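Local coordinates for protein putative acyl-CoA N-acyltransferase (Klebsiella pneumoniae subsp. pneumoniae, PDB 3LOD) that probably transfers an acyl group from acyl-coenzyme A to an amine acceptor, as a GNAT-type acyltransferase, at residues Y4-I9 / I50-R55; T115-H120 / L145-E150; I17-A22 / V62-I67; T110-T115 / C135-Y140. All coordinates share one frame; numbering follows the deposited sequence.

Contact 1 of 4, residues Y4-I9 / I50-R55; sequences YTITDI and IALAIR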
loop_
_atom_site.group_PDB
_atom_site.type_symbol
_atom_site.label_atom_id
_atom_site.label_comp_id
_atom_site.label_asym_id
_atom_site.label_seq_id
_atom_site.Cartn_x
_atom_site.Cartn_y
_atom_site.Cartn_z
ATOM N N TYR A 4 5.589 -4.621 -16.538
ATOM C CA TYR A 4 4.291 -4.887 -15.945
ATOM C C TYR A 4 3.403 -3.643 -16.000
ATOM O O TYR A 4 3.879 -2.531 -16.242
ATOM C CB TYR A 4 4.501 -5.210 -14.471
ATOM C CG TYR A 4 5.227 -6.510 -14.220
ATOM C CD1 TYR A 4 4.581 -7.559 -13.541
ATOM C CD2 TYR A 4 6.556 -6.722 -14.687
ATOM C CE1 TYR A 4 5.227 -8.775 -13.307
ATOM C CE2 TYR A 4 7.215 -7.942 -14.445
ATOM C CZ TYR A 4 6.528 -8.954 -13.747
ATOM O OH TYR A 4 7.111 -10.140 -13.484
ATOM N N THR A 5 2.121 -3.810 -15.698
ATOM C CA THR A 5 1.168 -2.723 -15.878
ATOM C C THR A 5 0.550 -2.292 -14.517
ATOM O O THR A 5 0.569 -3.086 -13.595
ATOM C CB THR A 5 0.171 -3.128 -17.002
ATOM O OG1 THR A 5 0.002 -2.029 -17.875
ATOM C CG2 THR A 5 -1.184 -3.581 -16.512
ATOM N N ILE A 6 0.057 -1.051 -14.370
ATOM C CA ILE A 6 -0.700 -0.608 -13.153
ATOM C C ILE A 6 -2.105 -0.093 -13.454
ATOM O O ILE A 6 -2.289 0.770 -14.331
ATOM C CB ILE A 6 0.023 0.507 -12.373
ATOM C CG1 ILE A 6 0.820 -0.090 -11.232
ATOM C CG2 ILE A 6 -0.966 1.411 -11.706
ATOM C CD1 ILE A 6 2.207 0.286 -11.290
ATOM N N THR A 7 -3.103 -0.583 -12.736
ATOM C CA THR A 7 -4.472 -0.185 -13.049
ATOM C C THR A 7 -5.252 -0.056 -11.794
ATOM O O THR A 7 -4.911 -0.699 -10.805
ATOM C CB THR A 7 -5.244 -1.272 -13.863
ATOM O OG1 THR A 7 -5.455 -2.448 -13.043
ATOM C CG2 THR A 7 -4.539 -1.629 -15.190
ATOM N N ASP A 8 -6.337 0.702 -11.851
ATOM C CA ASP A 8 -7.283 0.736 -10.754
ATOM C C ASP A 8 -7.776 -0.692 -10.494
ATOM O O ASP A 8 -7.738 -1.522 -11.408
ATOM C CB ASP A 8 -8.470 1.643 -11.096
ATOM C CG ASP A 8 -8.219 3.131 -10.759
ATOM O OD1 ASP A 8 -7.278 3.422 -9.989
ATOM O OD2 ASP A 8 -8.991 4.012 -11.239
ATOM N N ILE A 9 -8.177 -0.984 -9.252
ATOM C CA ILE A 9 -9.028 -2.132 -8.919
ATOM C C ILE A 9 -10.040 -1.782 -7.826
ATOM O O ILE A 9 -9.754 -1.053 -6.874
ATOM C CB ILE A 9 -8.257 -3.431 -8.394
ATOM C CG1 ILE A 9 -6.890 -3.101 -7.891
ATOM C CG2 ILE A 9 -8.277 -4.701 -9.334
ATOM C CD1 ILE A 9 -7.003 -2.728 -6.518
ATOM N N ILE A 50 -8.213 4.865 -2.616
ATOM C CA ILE A 50 -7.478 4.593 -3.849
ATOM C C ILE A 50 -6.911 3.191 -3.730
ATOM O O ILE A 50 -6.261 2.853 -2.717
ATOM C CB ILE A 50 -6.286 5.553 -4.051
ATOM C CG1 ILE A 50 -6.757 6.979 -4.317
ATOM C CG2 ILE A 50 -5.344 5.090 -5.179
ATOM C CD1 ILE A 50 -5.655 7.964 -3.929
ATOM N N ALA A 51 -7.115 2.401 -4.774
ATOM C CA ALA A 51 -6.667 1.042 -4.794
ATOM C C ALA A 51 -6.149 0.748 -6.190
ATOM O O ALA A 51 -6.830 1.028 -7.202
ATOM C CB ALA A 51 -7.813 0.154 -4.483
ATOM N N LEU A 52 -4.966 0.153 -6.239
ATOM C CA LEU A 52 -4.270 -0.149 -7.506
ATOM C C LEU A 52 -3.724 -1.578 -7.551
ATOM O O LEU A 52 -3.453 -2.171 -6.491
ATOM C CB LEU A 52 -3.086 0.813 -7.678
ATOM C CG LEU A 52 -3.342 2.325 -7.751
ATOM C CD1 LEU A 52 -2.036 3.129 -7.983
ATOM C CD2 LEU A 52 -4.399 2.695 -8.788
ATOM N N ALA A 53 -3.517 -2.104 -8.758
ATOM C CA ALA A 53 -2.904 -3.450 -8.945
ATOM C C ALA A 53 -1.757 -3.413 -9.934
ATOM O O ALA A 53 -1.756 -2.578 -10.842
ATOM C CB ALA A 53 -3.934 -4.435 -9.416
ATOM N N ILE A 54 -0.781 -4.305 -9.768
ATOM C CA ILE A 54 0.235 -4.523 -10.799
ATOM C C ILE A 54 0.026 -5.851 -11.448
ATOM O O ILE A 54 -0.155 -6.880 -10.785
ATOM C CB ILE A 54 1.633 -4.580 -10.254
ATOM C CG1 ILE A 54 1.707 -3.910 -8.941
ATOM C CG2 ILE A 54 2.665 -3.873 -11.175
ATOM C CD1 ILE A 54 2.819 -4.542 -8.174
ATOM N N ARG A 55 0.123 -5.836 -12.764
ATOM C CA ARG A 55 -0.262 -6.947 -13.582
ATOM C C ARG A 55 0.923 -7.348 -14.390
ATOM O O ARG A 55 1.684 -6.513 -14.869
ATOM C CB ARG A 55 -1.428 -6.543 -14.478
ATOM C CG ARG A 55 -2.423 -5.601 -13.786
ATOM C CD ARG A 55 -3.766 -5.448 -14.511
ATOM N NE ARG A 55 -4.613 -6.576 -14.149
ATOM C CZ ARG A 55 -5.677 -6.544 -13.342
ATOM N NH1 ARG A 55 -6.108 -5.404 -12.803
ATOM N NH2 ARG A 55 -6.331 -7.681 -13.110
HETATM O O HOH W 1 -8.913 -4.077 -12.656
#
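Arg-55 and Thr-7 share the side-chain hydrogen bond of this strand pair: NH1 of Arg-55 donates to OG1 of Thr-7 over 3.0 Å, and the oxygen lies only 6° out of the guanidinium plane. The hydroxyl also gives its proton to Asp-8 O, and chi1 of Thr-7 (67°), which sets OG1 between the backbone N and the carbonyl carbon, lets it serve both. A water donates to Asp-8 O and accepts weakly from NH1 of Arg-55. A long arginine with several N-H donors suits this partly exposed position, for its NH2 forms a salt bridge with Glu-15 and its NE bonds to Gly-59 O.

Two doubly bonded backbone pairs run beneath. Thr-5 N reaches Arg-55 O at 2.9 Å, with the return bond from Arg-55 N, and Ala-53 N reaches Thr-7 O at 2.8 Å, answered by Thr-7 N. Ile-9 N adds a longer bond to Ala-51 O (3.2 Å).

On the face of Thr-5, Thr-7 and Ala-53, the small Ala-53 CB receives Ile-9 CG1 at 3.6 Å, and Thr-5 CG2 lies across the arginine's aliphatic stem. On the reverse face Ile-6 and Ile-54 lie side by side, with Ile-6 CD1 and Ile-54 CG2 4.2 Å apart, and helix 91-104 covers Ile-6 and Leu-52. This antiparallel pairing of the first two strands forms the outer end of the GNAT sheet.

Contact 2 of 4, residues T115-H120 / L145-E150; sequences TGIHQH and LSVFME
The flat groups that meet here are the peptide units at Thr-115 and Val-147, joined by a reciprocal pair of backbone hydrogen bonds. Val-147 N donates to Thr-115 O at 2.7 Å, and Thr-115 N returns a bond of 3.0 Å to Val-147 O. The imidazole of His-120, at the start of helix 120-128, takes no part across the contact; Ile-117 O lies over one of its faces, toward the rim.

Beyond the bonded pair the chains part. Gly-116 CA still lies 4.4 Å from Ser-146 CA, and a type I turn then runs from Gly-116 to Gln-119, closed by Gln-119 N on Gly-116 O, with Gln-119 as N-cap of helix 120-128. Ser-146 OG hydrogen-bonds to Glu-114 OE2.

Branched aliphatic side chains fill the angle between turn and strand. Val-147 sets CG2 anti to its carbonyl carbon (chi1 -171° for CG1), bringing Val-147 CG2 to 3.6 Å from Ile-117 CG2; the two side chains cross at about a right angle. Leu-145 packs against Ile-117, though the detail of this fit is doubtful. Thr-115 and Val-147 share a face of the sheet and both touch Ile-123 of helix 120-128. Strand 146-152 is thus held antiparallel to strand 110-116, inserted between it and strand 132-134, the order characteristic of the C-terminal half of the GNAT fold.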
loop_
_atom_site.group_PDB
_atom_site.type_symbol
_atom_site.label_atom_id
_atom_site.label_comp_id
_atom_site.label_asym_id
_atom_site.label_seq_id
_atom_site.Cartn_x
_atom_site.Cartn_y
_atom_site.Cartn_z
ATOM N N THR A 115 3.042 -0.682 9.549
ATOM C CA THR A 115 3.238 -2.152 9.433
ATOM C C THR A 115 3.926 -2.732 10.646
ATOM O O THR A 115 4.632 -2.024 11.360
ATOM C CB THR A 115 4.228 -2.602 8.318
ATOM O OG1 THR A 115 5.179 -1.554 8.045
ATOM C CG2 THR A 115 3.495 -3.131 7.069
ATOM N N GLY A 116 3.823 -4.055 10.791
ATOM C CA GLY A 116 4.548 -4.766 11.844
ATOM C C GLY A 116 6.056 -4.709 11.666
ATOM O O GLY A 116 6.555 -4.556 10.535
ATOM N N ILE A 117 6.772 -4.820 12.793
ATOM C CA ILE A 117 8.240 -4.848 12.766
ATOM C C ILE A 117 8.745 -6.067 12.050
ATOM O O ILE A 117 9.882 -6.057 11.612
ATOM C CB ILE A 117 8.936 -4.954 14.145
ATOM C CG1 ILE A 117 8.078 -5.736 15.159
ATOM C CG2 ILE A 117 9.492 -3.586 14.583
ATOM C CD1 ILE A 117 8.808 -6.049 16.511
ATOM N N HIS A 118 7.936 -7.121 11.968
ATOM C CA HIS A 118 8.328 -8.289 11.229
ATOM C C HIS A 118 8.467 -8.056 9.717
ATOM O O HIS A 118 9.060 -8.889 9.027
ATOM C CB HIS A 118 7.333 -9.431 11.457
ATOM C CG HIS A 118 7.242 -9.897 12.882
ATOM N ND1 HIS A 118 8.339 -9.963 13.729
ATOM C CD2 HIS A 118 6.188 -10.368 13.599
ATOM C CE1 HIS A 118 7.962 -10.443 14.904
ATOM N NE2 HIS A 118 6.663 -10.700 14.851
ATOM N N GLN A 119 7.929 -6.959 9.197
ATOM C CA GLN A 119 7.827 -6.788 7.754
ATOM C C GLN A 119 8.992 -6.019 7.126
ATOM O O GLN A 119 8.841 -4.896 6.599
ATOM C CB GLN A 119 6.472 -6.206 7.398
ATOM C CG GLN A 119 5.422 -7.212 7.736
ATOM C CD GLN A 119 4.035 -6.718 7.473
ATOM O OE1 GLN A 119 3.569 -6.648 6.306
ATOM N NE2 GLN A 119 3.341 -6.345 8.567
ATOM N N HIS A 120 10.136 -6.683 7.152
ATOM C CA HIS A 120 11.414 -6.107 6.800
ATOM C C HIS A 120 11.515 -5.645 5.341
ATOM O O HIS A 120 12.060 -4.563 5.062
ATOM C CB HIS A 120 12.542 -7.100 7.144
ATOM C CG HIS A 120 12.631 -7.422 8.603
ATOM N ND1 HIS A 120 12.255 -8.651 9.120
ATOM C CD2 HIS A 120 13.025 -6.671 9.663
ATOM C CE1 HIS A 120 12.423 -8.642 10.436
ATOM N NE2 HIS A 120 12.887 -7.452 10.789
ATOM N N LEU A 145 5.423 -3.969 18.998
ATOM C CA LEU A 145 5.852 -3.300 17.807
ATOM C C LEU A 145 4.923 -3.315 16.606
ATOM O O LEU A 145 4.441 -4.339 16.127
ATOM C CB LEU A 145 7.287 -3.599 17.479
ATOM C CG LEU A 145 8.203 -2.820 18.415
ATOM C CD1 LEU A 145 8.925 -1.717 17.686
ATOM C CD2 LEU A 145 7.451 -2.289 19.622
ATOM N N SER A 146 4.613 -2.088 16.237
ATOM C CA SER A 146 4.203 -1.610 14.939
ATOM C C SER A 146 5.327 -0.656 14.587
ATOM O O SER A 146 6.101 -0.211 15.484
ATOM C CB SER A 146 2.925 -0.803 15.070
ATOM O OG SER A 146 1.805 -1.645 15.202
ATOM N N VAL A 147 5.436 -0.356 13.298
ATOM C CA VAL A 147 6.303 0.723 12.804
ATOM C C VAL A 147 5.402 1.665 12.026
ATOM O O VAL A 147 4.652 1.233 11.141
ATOM C CB VAL A 147 7.408 0.203 11.861
ATOM C CG1 VAL A 147 8.405 1.280 11.541
ATOM C CG2 VAL A 147 8.119 -0.947 12.507
ATOM N N PHE A 148 5.455 2.935 12.399
ATOM C CA PHE A 148 4.722 3.968 11.733
ATOM C C PHE A 148 5.723 4.724 10.927
ATOM O O PHE A 148 6.840 4.937 11.419
ATOM C CB PHE A 148 4.101 4.877 12.763
ATOM C CG PHE A 148 3.207 4.150 13.709
ATOM C CD1 PHE A 148 1.889 3.831 13.339
ATOM C CD2 PHE A 148 3.672 3.765 14.976
ATOM C CE1 PHE A 148 1.039 3.141 14.207
ATOM C CE2 PHE A 148 2.831 3.080 15.853
ATOM C CZ PHE A 148 1.506 2.763 15.457
ATOM N N MET A 149 5.328 5.126 9.705
ATOM C CA MET A 149 6.201 5.875 8.791
ATOM C C MET A 149 5.411 6.934 8.038
ATOM O O MET A 149 4.209 6.810 7.844
ATOM C CB MET A 149 6.946 4.911 7.809
ATOM C CG MET A 149 7.525 3.602 8.436
ATOM S SD MET A 149 8.673 2.639 7.339
ATOM C CE MET A 149 9.956 3.919 7.319
ATOM N N GLU A 150 6.047 8.020 7.626
ATOM C CA GLU A 150 5.357 8.921 6.739
ATOM C C GLU A 150 6.305 9.641 5.839
ATOM O O GLU A 150 7.495 9.553 6.007
ATOM C CB GLU A 150 4.460 9.905 7.489
ATOM C CG GLU A 150 5.190 10.956 8.380
ATOM C CD GLU A 150 4.284 12.142 8.808
ATOM O OE1 GLU A 150 4.788 13.303 8.812
ATOM O OE2 GLU A 150 3.077 11.907 9.121
#

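Contact 3 of 4, residues I17-A22 / V62-I67; sequences IALIAA and VGCGAI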
loop_
_atom_site.group_PDB
_atom_site.type_symbol
_atom_site.label_atom_id
_atom_site.label_comp_id
_atom_site.label_asym_id
_atom_site.label_seq_id
_atom_site.Cartn_x
_atom_site.Cartn_y
_atom_site.Cartn_z
ATOM N N ILE A 17 -9.032 -9.340 -3.387
ATOM C CA ILE A 17 -9.274 -10.150 -2.228
ATOM C C ILE A 17 -8.258 -11.261 -2.145
ATOM O O ILE A 17 -7.743 -11.525 -1.061
ATOM C CB ILE A 17 -10.727 -10.647 -2.187
ATOM C CG1 ILE A 17 -11.652 -9.434 -1.952
ATOM C CG2 ILE A 17 -10.874 -11.706 -1.107
ATOM C CD1 ILE A 17 -13.158 -9.733 -2.145
ATOM N N ALA A 18 -7.885 -11.846 -3.268
ATOM C CA ALA A 18 -6.896 -12.959 -3.238
ATOM C C ALA A 18 -5.500 -12.526 -2.810
ATOM O O ALA A 18 -4.838 -13.204 -1.971
ATOM C CB ALA A 18 -6.850 -13.740 -4.571
ATOM N N LEU A 19 -5.034 -11.386 -3.326
ATOM C CA LEU A 19 -3.724 -10.837 -2.878
ATOM C C LEU A 19 -3.706 -10.474 -1.365
ATOM O O LEU A 19 -2.862 -10.912 -0.609
ATOM C CB LEU A 19 -3.376 -9.647 -3.727
ATOM C CG LEU A 19 -3.263 -10.012 -5.201
ATOM C CD1 LEU A 19 -3.577 -8.804 -6.108
ATOM C CD2 LEU A 19 -1.853 -10.582 -5.451
ATOM N N ILE A 20 -4.696 -9.712 -0.951
ATOM C CA ILE A 20 -4.975 -9.407 0.420
ATOM C C ILE A 20 -5.012 -10.669 1.319
ATOM O O ILE A 20 -4.357 -10.722 2.354
ATOM C CB ILE A 20 -6.309 -8.600 0.404
ATOM C CG1 ILE A 20 -6.027 -7.234 -0.203
ATOM C CG2 ILE A 20 -6.942 -8.390 1.738
ATOM C CD1 ILE A 20 -4.549 -6.862 -0.151
ATOM N N ALA A 21 -5.770 -11.683 0.915
ATOM C CA ALA A 21 -5.829 -12.944 1.655
ATOM C C ALA A 21 -4.425 -13.560 1.781
ATOM O O ALA A 21 -4.035 -13.987 2.888
ATOM C CB ALA A 21 -6.791 -13.884 1.006
ATOM N N ALA A 22 -3.668 -13.597 0.682
ATOM C CA ALA A 22 -2.280 -14.115 0.722
ATOM C C ALA A 22 -1.411 -13.248 1.661
ATOM O O ALA A 22 -0.621 -13.786 2.428
ATOM C CB ALA A 22 -1.633 -14.167 -0.733
ATOM N N VAL A 62 -0.790 -9.256 -9.586
ATOM C CA VAL A 62 0.412 -9.933 -9.150
ATOM C C VAL A 62 0.877 -9.156 -7.917
ATOM O O VAL A 62 1.769 -9.579 -7.202
ATOM C CB VAL A 62 1.408 -9.985 -10.389
ATOM C CG1 VAL A 62 2.404 -8.836 -10.455
ATOM C CG2 VAL A 62 2.046 -11.339 -10.559
ATOM N N GLY A 63 0.210 -8.039 -7.651
ATOM C CA GLY A 63 0.533 -7.167 -6.519
ATOM C C GLY A 63 -0.554 -6.103 -6.363
ATOM O O GLY A 63 -1.344 -5.870 -7.284
ATOM N N CYS A 64 -0.650 -5.472 -5.201
ATOM C CA CYS A 64 -1.623 -4.395 -5.080
ATOM C C CYS A 64 -1.334 -3.526 -3.910
ATOM O O CYS A 64 -0.449 -3.874 -3.094
ATOM C CB CYS A 64 -3.016 -4.969 -4.890
ATOM S SG CYS A 64 -3.155 -5.935 -3.336
ATOM N N GLY A 65 -2.077 -2.414 -3.793
ATOM C CA GLY A 65 -1.981 -1.584 -2.587
ATOM C C GLY A 65 -3.044 -0.507 -2.609
ATOM O O GLY A 65 -3.752 -0.323 -3.615
ATOM N N ALA A 66 -3.158 0.221 -1.504
ATOM C CA ALA A 66 -4.275 1.138 -1.357
ATOM C C ALA A 66 -3.963 2.267 -0.391
ATOM O O ALA A 66 -3.076 2.139 0.514
ATOM C CB ALA A 66 -5.492 0.406 -0.901
ATOM N N ILE A 67 -4.669 3.369 -0.599
ATOM C CA ILE A 67 -4.531 4.538 0.248
ATOM C C ILE A 67 -5.923 4.958 0.629
ATOM O O ILE A 67 -6.803 5.090 -0.239
ATOM C CB ILE A 67 -3.847 5.693 -0.494
ATOM C CG1 ILE A 67 -2.377 5.366 -0.691
ATOM C CG2 ILE A 67 -4.024 7.026 0.271
ATOM C CD1 ILE A 67 -1.686 6.298 -1.655
#
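Leu-19 and Ile-20 of helix 14-26 press on Cys-64 of strand 61-69, a helix-on-sheet packing of the GNAT fold in which the first helix lies across one face of the sheet's N-terminal half. The segment axes run at 88° to each other and come within 8.4 Å, so the helix spans the strand and touches it over a short length. No hydrogen bond links the two; the contact is buried and apolar.

Leu-19 reaches farthest. With CG anti to its carbonyl carbon (chi1 -60°) the side chain extends from the helix and spreads its two methyls along the Val-62/Gly-63 peptide: Leu-19 CD1 rests 3.9 Å from Gly-63 O, while Leu-19 CD2 lies at 3.9 Å from Val-62 C. That stretch is irregular, for Val-62 and Gly-63 both face Ile-54 of the adjoining strand in a classic beta bulge. At the same spot Val-62 directs its side chain to the other face, where it touches Tyr-4, and on that far side of the sheet helix 91-104 covers Ile-67.

Leu-19 also touches Tyr-81 and Ile-20 touches Arg-79, so the same helix turn spreads onto strand 74-82. A cysteine fits between the two aliphatic residues because its side chain is compact and only weakly polar. Cys-64 SG, set between the backbone N and carbonyl carbon (chi1 63°), meets Leu-19 CB at 3.7 Å and Ile-20 CD1 at 3.6 Å.

Contact 4 of 4, residues T110-T115 / C135-Y140; sequences TLRLET and CAFAPY
Phe-137 turns CG between its backbone N and carbonyl carbon (chi1 47°), which swings the ring onto strand 110-116, while Arg-112 bends at chi2 and chi3 and so lays its guanidinium over Phe-137 CB. The two side chains run antiparallel alongside each other. Arg-112 CB lies over the phenyl face of Phe-137, 3.9 Å from its centroid, a CH-pi contact, and Phe-137 CB comes over the centre of the guanidinium, 4.0 Å from CZ of Arg-112. The two planes are 20° apart. At the ring's edge, Phe-137 CZ meets Leu-113 C at 3.7 Å.

The loop joining strands 132-134 and 146-152 thus folds back over the C-terminal half of the GNAT sheet. A type VI turn with a cis peptide before Pro-139 shapes it, closed by Tyr-140 N on Phe-137 O at 2.7 Å, and brings Tyr-140 over Glu-114. The flat phenol covers the acid's aliphatic part: Glu-114 CG stands 4.0 Å from the centroid of the Tyr-140 ring, 13° off its normal. A water lies between Glu-114 OE1 and Tyr-140 OH, which also bonds to Glu-76, while the carboxylate's OE2 is held by Ser-146 OG.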
loop_
_atom_site.group_PDB
_atom_site.type_symbol
_atom_site.label_atom_id
_atom_site.label_comp_id
_atom_site.label_asym_id
_atom_site.label_seq_id
_atom_site.Cartn_x
_atom_site.Cartn_y
_atom_site.Cartn_z
ATOM N N THR A 110 0.417 14.297 2.779
ATOM C CA THR A 110 1.291 13.469 3.619
ATOM C C THR A 110 0.715 12.073 3.567
ATOM O O THR A 110 -0.523 11.890 3.727
ATOM C CB THR A 110 1.246 13.931 5.047
ATOM O OG1 THR A 110 1.684 15.298 5.117
ATOM C CG2 THR A 110 2.151 13.137 5.889
ATOM N N LEU A 111 1.589 11.093 3.299
ATOM C CA LEU A 111 1.205 9.695 3.386
ATOM C C LEU A 111 1.775 9.087 4.594
ATOM O O LEU A 111 2.952 9.234 4.803
ATOM C CB LEU A 111 1.781 8.918 2.235
ATOM C CG LEU A 111 0.803 8.723 1.129
ATOM C CD1 LEU A 111 1.432 7.681 0.256
ATOM C CD2 LEU A 111 -0.564 8.271 1.718
ATOM N N ARG A 112 0.975 8.355 5.355
ATOM C CA ARG A 112 1.497 7.622 6.491
ATOM C C ARG A 112 1.167 6.170 6.372
ATOM O O ARG A 112 0.206 5.830 5.687
ATOM C CB ARG A 112 0.800 8.082 7.746
ATOM C CG ARG A 112 0.738 9.506 7.832
ATOM C CD ARG A 112 -0.585 9.882 8.381
ATOM N NE ARG A 112 -0.308 10.914 9.335
ATOM C CZ ARG A 112 -1.214 11.389 10.160
ATOM N NH1 ARG A 112 -2.469 10.923 10.072
ATOM N NH2 ARG A 112 -0.865 12.359 11.015
ATOM N N LEU A 113 1.899 5.312 7.101
ATOM C CA LEU A 113 1.541 3.906 7.110
ATOM C C LEU A 113 1.928 3.288 8.430
ATOM O O LEU A 113 2.847 3.776 9.100
ATOM C CB LEU A 113 2.224 3.146 5.920
ATOM C CG LEU A 113 3.743 3.244 6.001
ATOM C CD1 LEU A 113 4.297 2.107 6.862
ATOM C CD2 LEU A 113 4.444 3.302 4.668
ATOM N N GLU A 114 1.233 2.204 8.778
ATOM C CA GLU A 114 1.603 1.311 9.873
ATOM C C GLU A 114 1.894 -0.075 9.241
ATOM O O GLU A 114 1.095 -0.554 8.454
ATOM C CB GLU A 114 0.429 1.241 10.875
ATOM C CG GLU A 114 0.619 0.373 12.155
ATOM C CD GLU A 114 0.608 -1.165 11.927
ATOM O OE1 GLU A 114 -0.345 -1.741 11.317
ATOM O OE2 GLU A 114 1.579 -1.814 12.394
ATOM N N THR A 115 3.042 -0.682 9.549
ATOM C CA THR A 115 3.238 -2.152 9.433
ATOM C C THR A 115 3.926 -2.732 10.646
ATOM O O THR A 115 4.632 -2.024 11.360
ATOM C CB THR A 115 4.228 -2.602 8.318
ATOM O OG1 THR A 115 5.179 -1.554 8.045
ATOM C CG2 THR A 115 3.495 -3.131 7.069
ATOM N N CYS A 135 5.853 8.361 15.356
ATOM C CA CYS A 135 4.976 7.791 16.393
ATOM C C CYS A 135 3.643 7.356 15.817
ATOM O O CYS A 135 3.264 7.810 14.747
ATOM C CB CYS A 135 4.638 8.855 17.455
ATOM S SG CYS A 135 5.857 10.111 17.648
ATOM N N ALA A 136 2.912 6.558 16.592
ATOM C CA ALA A 136 1.483 6.293 16.393
ATOM C C ALA A 136 0.664 7.500 15.921
ATOM O O ALA A 136 0.915 8.610 16.360
ATOM C CB ALA A 136 0.898 5.765 17.689
ATOM N N PHE A 137 -0.308 7.269 15.036
ATOM C CA PHE A 137 -1.285 8.283 14.617
ATOM C C PHE A 137 -2.643 7.621 14.646
ATOM O O PHE A 137 -2.731 6.397 14.591
ATOM C CB PHE A 137 -0.989 8.826 13.205
ATOM C CG PHE A 137 -0.693 7.745 12.140
ATOM C CD1 PHE A 137 0.582 7.331 11.897
ATOM C CD2 PHE A 137 -1.690 7.212 11.372
ATOM C CE1 PHE A 137 0.869 6.354 10.929
ATOM C CE2 PHE A 137 -1.417 6.225 10.413
ATOM C CZ PHE A 137 -0.150 5.805 10.187
ATOM N N ALA A 138 -3.701 8.410 14.736
ATOM C CA ALA A 138 -5.057 7.873 14.747
ATOM C C ALA A 138 -5.169 6.977 13.537
ATOM O O ALA A 138 -4.579 7.292 12.516
ATOM C CB ALA A 138 -6.106 9.027 14.690
ATOM N N PRO A 139 -5.876 5.832 13.646
ATOM C CA PRO A 139 -6.492 5.336 14.876
ATOM C C PRO A 139 -5.643 4.266 15.570
ATOM O O PRO A 139 -6.206 3.316 16.096
ATOM C CB PRO A 139 -7.789 4.703 14.354
ATOM C CG PRO A 139 -7.379 4.097 13.034
ATOM C CD PRO A 139 -6.250 4.988 12.487
ATOM N N TYR A 140 -4.319 4.390 15.574
ATOM C CA TYR A 140 -3.508 3.377 16.241
ATOM C C TYR A 140 -2.980 3.904 17.545
ATOM O O TYR A 140 -2.660 5.090 17.653
ATOM C CB TYR A 140 -2.343 2.891 15.377
ATOM C CG TYR A 140 -2.734 2.332 14.008
ATOM C CD1 TYR A 140 -3.480 1.135 13.879
ATOM C CD2 TYR A 140 -2.350 2.991 12.843
ATOM C CE1 TYR A 140 -3.835 0.637 12.601
ATOM C CE2 TYR A 140 -2.701 2.504 11.598
ATOM C CZ TYR A 140 -3.428 1.338 11.478
ATOM O OH TYR A 140 -3.748 0.914 10.228
HETATM O O HOH W 2 -1.745 -1.088 9.059
#

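Overall arrangement
All four contacts reach one mixed sheet. Contacts 1 and 3 lie toward the edge formed by strand 5-8, about 10 Å between centres and joined directly, since strands 49-55 and 61-69 are neighbours (Ile-54 O to Val-62 N, 2.7 Å). Contacts 2 and 4 make a second pair, also about 10 Å between centres, sharing Thr-115 and strand 110-116. Between the pairs distances grow: about 24 Å separates the centres of contacts 1 and 2, although Ile-67 of contact 3 still touches Leu-111 of contact 4. In GNAT enzymes acyl-CoA typically enters where the two parallel central strands diverge, here 74-82 and 110-116, so contacts 2 and 4 probably border that cleft on one side.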